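Local coordinates for protein N-acetylneuraminate lyase (PDB 5ZKA) that belongs to the dihydrodipicolinate synthetase family of TIM-barrel proteins, at residues S69-I81 against E101-Y114. Sequence-based numbering, arbitrary orientation.
Sequences STEEKKRVFEIAI and EAVELGKYVTKLGY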
ATOM      1  N   SER A  69      -6.505 -23.107 -24.331  1.00 33.74           N
ATOM      2  CA  SER A  69      -6.013 -24.477 -24.269  1.00 30.26           C
ATOM      3  C   SER A  69      -4.486 -24.531 -24.220  1.00 30.34           C
ATOM      4  O   SER A  69      -3.786 -23.571 -24.554  1.00 30.71           O
ATOM      5  CB  SER A  69      -6.512 -25.275 -25.474  1.00 29.93           C
ATOM      6  OG  SER A  69      -5.818 -24.856 -26.640  1.00 34.17           O
ATOM      7  N   THR A  70      -3.975 -25.699 -23.808  1.00 30.46           N
ATOM      8  CA  THR A  70      -2.532 -25.907 -23.759  1.00 31.12           C
ATOM      9  C   THR A  70      -1.890 -25.652 -25.119  1.00 32.35           C
ATOM     10  O   THR A  70      -0.851 -24.989 -25.207  1.00 31.69           O
ATOM     11  CB  THR A  70      -2.227 -27.329 -23.282  1.00 35.66           C
ATOM     12  OG1 THR A  70      -2.855 -27.551 -22.008  1.00 31.28           O
ATOM     13  CG2 THR A  70      -0.730 -27.526 -23.137  1.00 35.34           C
ATOM     14  N   GLU A  71      -2.498 -26.161 -26.191  1.00 32.75           N
ATOM     15  CA  GLU A  71      -1.926 -25.939 -27.521  1.00 31.26           C
ATOM     16  C   GLU A  71      -1.976 -24.468 -27.896  1.00 37.96           C
ATOM     17  O   GLU A  71      -1.049 -23.950 -28.527  1.00 35.73           O
ATOM     18  CB  GLU A  71      -2.657 -26.782 -28.567  1.00 48.05           C
ATOM     19  CG  GLU A  71      -2.330 -28.274 -28.497  1.00 60.71           C
ATOM     20  CD  GLU A  71      -0.831 -28.559 -28.446  1.00 65.96           C
ATOM     21  OE1 GLU A  71      -0.188 -28.560 -29.517  1.00 66.64           O
ATOM     22  OE2 GLU A  71      -0.299 -28.795 -27.335  1.00 64.70           O
ATOM     23  N   GLU A  72      -3.044 -23.778 -27.505  1.00 37.27           N
ATOM     24  CA  GLU A  72      -3.134 -22.355 -27.783  1.00 33.48           C
ATOM     25  C   GLU A  72      -2.079 -21.579 -27.002  1.00 34.31           C
ATOM     26  O   GLU A  72      -1.475 -20.639 -27.536  1.00 33.12           O
ATOM     27  CB  GLU A  72      -4.553 -21.868 -27.484  1.00 29.55           C
ATOM     28  CG  GLU A  72      -5.523 -22.256 -28.600  1.00 34.33           C
ATOM     29  CD  GLU A  72      -6.993 -22.082 -28.251  1.00 40.91           C
ATOM     30  OE1 GLU A  72      -7.344 -22.089 -27.052  1.00 37.78           O
ATOM     31  OE2 GLU A  72      -7.803 -21.930 -29.197  1.00 46.81           O
ATOM     32  N   LYS A  73      -1.818 -21.978 -25.747  1.00 29.96           N
ATOM     33  CA  LYS A  73      -0.728 -21.355 -25.000  1.00 28.17           C
ATOM     34  C   LYS A  73       0.601 -21.529 -25.725  1.00 34.40           C
ATOM     35  O   LYS A  73       1.392 -20.581 -25.833  1.00 30.14           O
ATOM     36  CB  LYS A  73      -0.629 -21.944 -23.593  1.00 28.21           C
ATOM     37  CG  LYS A  73      -1.792 -21.596 -22.677  1.00 29.02           C
ATOM     38  CD  LYS A  73      -1.793 -22.541 -21.460  1.00 27.60           C
ATOM     39  CE  LYS A  73      -3.025 -22.360 -20.582  1.00 34.31           C
ATOM     40  NZ  LYS A  73      -2.906 -23.166 -19.307  1.00 29.46           N
ATOM     41  N   LYS A  74       0.865 -22.739 -26.229  1.00 36.37           N
ATOM     42  CA  LYS A  74       2.122 -22.993 -26.927  1.00 36.14           C
ATOM     43  C   LYS A  74       2.270 -22.096 -28.154  1.00 33.90           C
ATOM     44  O   LYS A  74       3.360 -21.575 -28.428  1.00 35.28           O
ATOM     45  CB  LYS A  74       2.208 -24.471 -27.320  1.00 30.67           C
ATOM     46  CG  LYS A  74       2.328 -25.437 -26.141  1.00 43.71           C
ATOM     47  CD  LYS A  74       2.331 -26.897 -26.629  1.00 44.70           C
ATOM     48  CE  LYS A  74       2.632 -27.875 -25.507  1.00 45.80           C
ATOM     49  NZ  LYS A  74       2.599 -29.289 -26.002  1.00 45.07           N
ATOM     50  N   ARG A  75       1.188 -21.909 -28.911  1.00 32.67           N
ATOM     51  CA  ARG A  75       1.277 -21.100 -30.121  1.00 33.11           C
ATOM     52  C   ARG A  75       1.562 -19.636 -29.789  1.00 33.74           C
ATOM     53  O   ARG A  75       2.316 -18.965 -30.505  1.00 37.27           O
ATOM     54  CB  ARG A  75      -0.010 -21.226 -30.936  1.00 34.99           C
ATOM     55  CG  ARG A  75       0.050 -20.501 -32.280  1.00 41.63           C
ATOM     56  CD  ARG A  75       0.899 -21.267 -33.303  1.00 51.05           C
ATOM     57  NE  ARG A  75       1.206 -20.465 -34.492  1.00 57.89           N
ATOM     58  CZ  ARG A  75       2.439 -20.194 -34.921  1.00 64.50           C
ATOM     59  NH1 ARG A  75       3.492 -20.671 -34.268  1.00 69.53           N
ATOM     60  NH2 ARG A  75       2.626 -19.448 -36.007  1.00 61.91           N
ATOM     61  N   VAL A  76       0.973 -19.123 -28.706  1.00 31.24           N
ATOM     62  CA  VAL A  76       1.292 -17.765 -28.258  1.00 31.00           C
ATOM     63  C   VAL A  76       2.779 -17.646 -27.942  1.00 30.06           C
ATOM     64  O   VAL A  76       3.444 -16.688 -28.352  1.00 35.77           O
ATOM     65  CB  VAL A  76       0.430 -17.383 -27.041  1.00 32.32           C
ATOM     66  CG1 VAL A  76       0.960 -16.106 -26.379  1.00 32.25           C
ATOM     67  CG2 VAL A  76      -1.023 -17.216 -27.459  1.00 32.44           C
ATOM     68  N   PHE A  77       3.322 -18.623 -27.210  1.00 30.65           N
ATOM     69  CA  PHE A  77       4.743 -18.590 -26.867  1.00 29.43           C
ATOM     70  C   PHE A  77       5.617 -18.633 -28.114  1.00 29.79           C
ATOM     71  O   PHE A  77       6.655 -17.961 -28.172  1.00 36.41           O
ATOM     72  CB  PHE A  77       5.107 -19.759 -25.950  1.00 28.48           C
ATOM     73  CG  PHE A  77       4.599 -19.626 -24.537  1.00 30.66           C
ATOM     74  CD1 PHE A  77       4.914 -18.518 -23.758  1.00 28.06           C
ATOM     75  CD2 PHE A  77       3.849 -20.640 -23.969  1.00 31.13           C
ATOM     76  CE1 PHE A  77       4.449 -18.410 -22.454  1.00 29.21           C
ATOM     77  CE2 PHE A  77       3.392 -20.543 -22.649  1.00 28.53           C
ATOM     78  CZ  PHE A  77       3.692 -19.427 -21.896  1.00 27.08           C
ATOM     79  N   GLU A  78       5.236 -19.445 -29.108  1.00 30.57           N
ATOM     80  CA  GLU A  78       6.018 -19.524 -30.349  1.00 32.90           C
ATOM     81  C   GLU A  78       6.077 -18.180 -31.061  1.00 38.48           C
ATOM     82  O   GLU A  78       7.147 -17.730 -31.491  1.00 36.45           O
ATOM     83  CB  GLU A  78       5.423 -20.545 -31.318  1.00 42.57           C
ATOM     84  CG  GLU A  78       5.244 -21.928 -30.826  1.00 57.45           C
ATOM     85  CD  GLU A  78       4.512 -22.779 -31.846  1.00 64.43           C
ATOM     86  OE1 GLU A  78       4.591 -22.458 -33.057  1.00 56.26           O
ATOM     87  OE2 GLU A  78       3.843 -23.755 -31.434  1.00 70.59           O
ATOM     88  N   ILE A  79       4.915 -17.568 -31.271  1.00 38.23           N
ATOM     89  CA  ILE A  79       4.853 -16.306 -31.999  1.00 36.85           C
ATOM     90  C   ILE A  79       5.616 -15.222 -31.248  1.00 35.61           C
ATOM     91  O   ILE A  79       6.404 -14.473 -31.837  1.00 34.79           O
ATOM     92  CB  ILE A  79       3.385 -15.911 -32.242  1.00 38.87           C
ATOM     93  CG1 ILE A  79       2.723 -16.938 -33.168  1.00 37.22           C
ATOM     94  CG2 ILE A  79       3.272 -14.494 -32.829  1.00 35.88           C
ATOM     95  CD1 ILE A  79       1.210 -16.967 -33.054  1.00 41.83           C
ATOM     96  N   ALA A  80       5.417 -15.144 -29.928  1.00 33.55           N
ATOM     97  CA  ALA A  80       6.007 -14.050 -29.161  1.00 30.50           C
ATOM     98  C   ALA A  80       7.526 -14.028 -29.300  1.00 35.83           C
ATOM     99  O   ALA A  80       8.114 -12.978 -29.588  1.00 34.58           O
ATOM    100  CB  ALA A  80       5.596 -14.147 -27.689  1.00 29.00           C
ATOM    101  N   ILE A  81       8.184 -15.179 -29.118  1.00 34.46           N
ATOM    102  CA  ILE A  81       9.643 -15.170 -29.199  1.00 34.28           C
ATOM    103  C   ILE A  81      10.116 -15.066 -30.651  1.00 38.24           C
ATOM    104  O   ILE A  81      11.206 -14.540 -30.919  1.00 36.64           O
ATOM    105  CB  ILE A  81      10.231 -16.396 -28.477  1.00 36.75           C
ATOM    106  CG1 ILE A  81      11.736 -16.211 -28.258  1.00 38.73           C
ATOM    107  CG2 ILE A  81       9.937 -17.689 -29.228  1.00 36.75           C
ATOM    108  CD1 ILE A  81      12.321 -17.174 -27.255  1.00 39.32           C
ATOM    109  N   GLU A 101       0.895 -30.063 -16.726  1.00 32.59           N
ATOM    110  CA  GLU A 101       0.849 -29.063 -17.791  1.00 33.34           C
ATOM    111  C   GLU A 101       1.937 -28.015 -17.600  1.00 33.81           C
ATOM    112  O   GLU A 101       2.576 -27.588 -18.571  1.00 35.17           O
ATOM    113  CB  GLU A 101      -0.526 -28.386 -17.840  1.00 32.15           C
ATOM    114  CG  GLU A 101      -0.666 -27.380 -19.000  1.00 33.36           C
ATOM    115  CD  GLU A 101      -1.882 -26.473 -18.878  1.00 37.69           C
ATOM    116  OE1 GLU A 101      -2.439 -26.355 -17.762  1.00 36.06           O
ATOM    117  OE2 GLU A 101      -2.275 -25.875 -19.908  1.00 41.27           O
ATOM    118  N   ALA A 102       2.152 -27.589 -16.352  1.00 31.54           N
ATOM    119  CA  ALA A 102       3.144 -26.557 -16.067  1.00 30.68           C
ATOM    120  C   ALA A 102       4.541 -27.014 -16.470  1.00 33.34           C
ATOM    121  O   ALA A 102       5.319 -26.238 -17.041  1.00 31.03           O
ATOM    122  CB  ALA A 102       3.095 -26.190 -14.579  1.00 29.14           C
ATOM    123  N   VAL A 103       4.873 -28.274 -16.194  1.00 28.82           N
ATOM    124  CA  VAL A 103       6.178 -28.801 -16.583  1.00 28.54           C
ATOM    125  C   VAL A 103       6.274 -28.934 -18.099  1.00 33.51           C
ATOM    126  O   VAL A 103       7.297 -28.589 -18.704  1.00 37.04           O
ATOM    127  CB  VAL A 103       6.437 -30.145 -15.878  1.00 32.12           C
ATOM    128  CG1 VAL A 103       7.612 -30.872 -16.530  1.00 34.20           C
ATOM    129  CG2 VAL A 103       6.670 -29.934 -14.366  1.00 32.32           C
ATOM    130  N   GLU A 104       5.215 -29.445 -18.734  1.00 29.71           N
ATOM    131  CA  GLU A 104       5.196 -29.569 -20.188  1.00 31.56           C
ATOM    132  C   GLU A 104       5.412 -28.217 -20.860  1.00 32.66           C
ATOM    133  O   GLU A 104       6.231 -28.086 -21.781  1.00 32.82           O
ATOM    134  CB  GLU A 104       3.868 -30.179 -20.632  1.00 37.25           C
ATOM    135  CG  GLU A 104       3.710 -30.294 -22.140  1.00 42.43           C
ATOM    136  CD  GLU A 104       2.353 -30.837 -22.541  1.00 53.25           C
ATOM    137  OE1 GLU A 104       1.747 -31.577 -21.737  1.00 62.64           O
ATOM    138  OE2 GLU A 104       1.891 -30.531 -23.661  1.00 59.43           O
ATOM    139  N   LEU A 105       4.665 -27.203 -20.428  1.00 28.74           N
ATOM    140  CA  LEU A 105       4.827 -25.867 -20.999  1.00 29.92           C
ATOM    141  C   LEU A 105       6.200 -25.288 -20.677  1.00 33.60           C
ATOM    142  O   LEU A 105       6.803 -24.598 -21.509  1.00 33.22           O
ATOM    143  CB  LEU A 105       3.729 -24.944 -20.476  1.00 32.90           C
ATOM    144  CG  LEU A 105       2.298 -25.157 -20.968  1.00 33.59           C
ATOM    145  CD1 LEU A 105       1.358 -24.333 -20.082  1.00 30.76           C
ATOM    146  CD2 LEU A 105       2.159 -24.725 -22.411  1.00 33.79           C
ATOM    147  N   GLY A 106       6.698 -25.536 -19.464  1.00 29.00           N
ATOM    148  CA  GLY A 106       8.007 -25.022 -19.094  1.00 29.58           C
ATOM    149  C   GLY A 106       9.125 -25.619 -19.928  1.00 30.43           C
ATOM    150  O   GLY A 106      10.045 -24.915 -20.352  1.00 32.66           O
ATOM    151  N   LYS A 107       9.058 -26.925 -20.188  1.00 29.81           N
ATOM    152  CA  LYS A 107      10.050 -27.530 -21.072  1.00 31.05           C
ATOM    153  C   LYS A 107       9.931 -26.976 -22.486  1.00 35.70           C
ATOM    154  O   LYS A 107      10.943 -26.720 -23.156  1.00 33.57           O
ATOM    155  CB  LYS A 107       9.888 -29.052 -21.083  1.00 37.89           C
ATOM    156  CG  LYS A 107      10.204 -29.728 -19.752  1.00 42.33           C
ATOM    157  CD  LYS A 107      10.224 -31.250 -19.903  1.00 45.15           C
ATOM    158  CE  LYS A 107      10.524 -31.939 -18.576  1.00 52.26           C
ATOM    159  NZ  LYS A 107      10.108 -33.378 -18.560  1.00 61.49           N
ATOM    160  N   TYR A 108       8.698 -26.779 -22.953  1.00 36.13           N
ATOM    161  CA  TYR A 108       8.487 -26.336 -24.325  1.00 36.44           C
ATOM    162  C   TYR A 108       9.027 -24.924 -24.544  1.00 37.31           C
ATOM    163  O   TYR A 108       9.709 -24.662 -25.544  1.00 34.39           O
ATOM    164  CB  TYR A 108       7.001 -26.413 -24.664  1.00 40.20           C
ATOM    165  CG  TYR A 108       6.668 -25.965 -26.064  1.00 44.13           C
ATOM    166  CD1 TYR A 108       6.800 -26.836 -27.138  1.00 48.21           C
ATOM    167  CD2 TYR A 108       6.209 -24.676 -26.312  1.00 47.49           C
ATOM    168  CE1 TYR A 108       6.493 -26.434 -28.418  1.00 52.30           C
ATOM    169  CE2 TYR A 108       5.897 -24.270 -27.587  1.00 50.69           C
ATOM    170  CZ  TYR A 108       6.042 -25.150 -28.632  1.00 55.47           C
ATOM    171  OH  TYR A 108       5.733 -24.747 -29.904  1.00 59.91           O
ATOM    172  N   VAL A 109       8.746 -23.999 -23.620  1.00 32.92           N
ATOM    173  CA  VAL A 109       9.238 -22.642 -23.832  1.00 33.09           C
ATOM    174  C   VAL A 109      10.737 -22.561 -23.579  1.00 33.06           C
ATOM    175  O   VAL A 109      11.432 -21.742 -24.194  1.00 36.69           O
ATOM    176  CB  VAL A 109       8.458 -21.629 -22.979  1.00 31.07           C
ATOM    177  CG1 VAL A 109       6.978 -21.749 -23.280  1.00 33.86           C
ATOM    178  CG2 VAL A 109       8.722 -21.825 -21.485  1.00 29.72           C
ATOM    179  N   THR A 110      11.269 -23.406 -22.697  1.00 32.77           N
ATOM    180  CA  THR A 110      12.716 -23.447 -22.527  1.00 33.36           C
ATOM    181  C   THR A 110      13.399 -23.860 -23.826  1.00 40.52           C
ATOM    182  O   THR A 110      14.403 -23.257 -24.225  1.00 44.72           O
ATOM    183  CB  THR A 110      13.073 -24.386 -21.372  1.00 32.59           C
ATOM    184  OG1 THR A 110      12.487 -23.879 -20.166  1.00 32.75           O
ATOM    185  CG2 THR A 110      14.571 -24.476 -21.188  1.00 39.00           C
ATOM    186  N   LYS A 111      12.829 -24.848 -24.528  1.00 36.12           N
ATOM    187  CA  LYS A 111      13.371 -25.273 -25.817  1.00 35.01           C
ATOM    188  C   LYS A 111      13.258 -24.168 -26.864  1.00 42.17           C
ATOM    189  O   LYS A 111      14.125 -24.043 -27.738  1.00 42.21           O
ATOM    190  CB  LYS A 111      12.658 -26.547 -26.284  1.00 35.16           C
ATOM    191  CG  LYS A 111      13.153 -27.107 -27.621  1.00 48.32           C
ATOM    192  CD  LYS A 111      12.403 -28.374 -28.007  1.00 57.27           C
ATOM    193  CE  LYS A 111      12.925 -28.975 -29.316  1.00 65.87           C
ATOM    194  NZ  LYS A 111      12.390 -28.283 -30.523  1.00 68.33           N
ATOM    195  N   LEU A 112      12.189 -23.365 -26.805  1.00 38.42           N
ATOM    196  CA  LEU A 112      12.032 -22.241 -27.727  1.00 40.51           C
ATOM    197  C   LEU A 112      13.077 -21.158 -27.495  1.00 40.01           C
ATOM    198  O   LEU A 112      13.367 -20.389 -28.412  1.00 39.97           O
ATOM    199  CB  LEU A 112      10.631 -21.626 -27.599  1.00 37.33           C
ATOM    200  CG  LEU A 112       9.412 -22.363 -28.167  1.00 37.09           C
ATOM    201  CD1 LEU A 112       8.146 -21.575 -27.882  1.00 37.94           C
ATOM    202  CD2 LEU A 112       9.525 -22.654 -29.661  1.00 34.08           C
ATOM    203  N   GLY A 113      13.635 -21.069 -26.293  1.00 38.19           N
ATOM    204  CA  GLY A 113      14.671 -20.089 -26.032  1.00 41.20           C
ATOM    205  C   GLY A 113      14.333 -19.075 -24.958  1.00 36.56           C
ATOM    206  O   GLY A 113      15.101 -18.135 -24.726  1.00 37.64           O
ATOM    207  N   TYR A 114      13.190 -19.234 -24.299  1.00 32.42           N
ATOM    208  CA  TYR A 114      12.886 -18.391 -23.151  1.00 36.92           C
ATOM    209  C   TYR A 114      13.865 -18.695 -22.026  1.00 36.28           C
ATOM    210  O   TYR A 114      14.171 -19.857 -21.744  1.00 35.80           O
ATOM    211  CB  TYR A 114      11.456 -18.613 -22.666  1.00 31.26           C
ATOM    212  CG  TYR A 114      10.362 -18.023 -23.536  1.00 30.80           C
ATOM    213  CD1 TYR A 114       9.924 -18.689 -24.680  1.00 33.65           C
ATOM    214  CD2 TYR A 114       9.745 -16.818 -23.195  1.00 30.93           C
ATOM    215  CE1 TYR A 114       8.920 -18.167 -25.474  1.00 33.53           C
ATOM    216  CE2 TYR A 114       8.729 -16.293 -23.977  1.00 30.40           C
ATOM    217  CZ  TYR A 114       8.320 -16.971 -25.116  1.00 28.27           C
ATOM    218  OH  TYR A 114       7.307 -16.457 -25.897  1.00 30.20           O
TER
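Val109 CG1 lies over one face of the Phe77 ring, 3.6 Å from the ring centroid, while Leu105 CD2 stands at the ring's edge by CE2 and Tyr114 OH by CD1. The CD1 side of that edge points at the face of Tyr114 in a T-shaped pair, planes at 80°, and Ile81 CD1 covers a face of Tyr114 by a CH-pi contact. The Tyr108 ring carries Lys74 CG over one face, offset toward the rim, and has Glu78 at its edge. Tyr108 OH donates to Glu78 OE2 (2.6 Å) from above the carboxylate plane. Tyr114 OH reaches Phe77 O (2.8 Å) in the carbonyl plane, on a lone pair, tying the end of 101-114 to the backbone of helix 70-81. Leu105 is a knob among Thr70, Lys73, Lys74 and Phe77. Glu101 stretches across with CG anti to the backbone N (chi1 -176°), and its OE2 is gripped from opposite faces by Thr70 OG1 (2.7 Å) and Lys73 NZ (2.8 Å). Lys74, extended past Tyr108, brings NZ to the anti lone pair of Glu104 OE2 (2.7 Å) and weakly to Glu71. The two nearly parallel helices, crossing at -19°, are successive outer helices of the TIM barrel; Phe77, Val109, Ile81 and Tyr114 face its strand 89-93. Two donors on Glu101 OE2, with Ser96 on OE1, would fix the carboxylate's rotation and probably favour its ionised form.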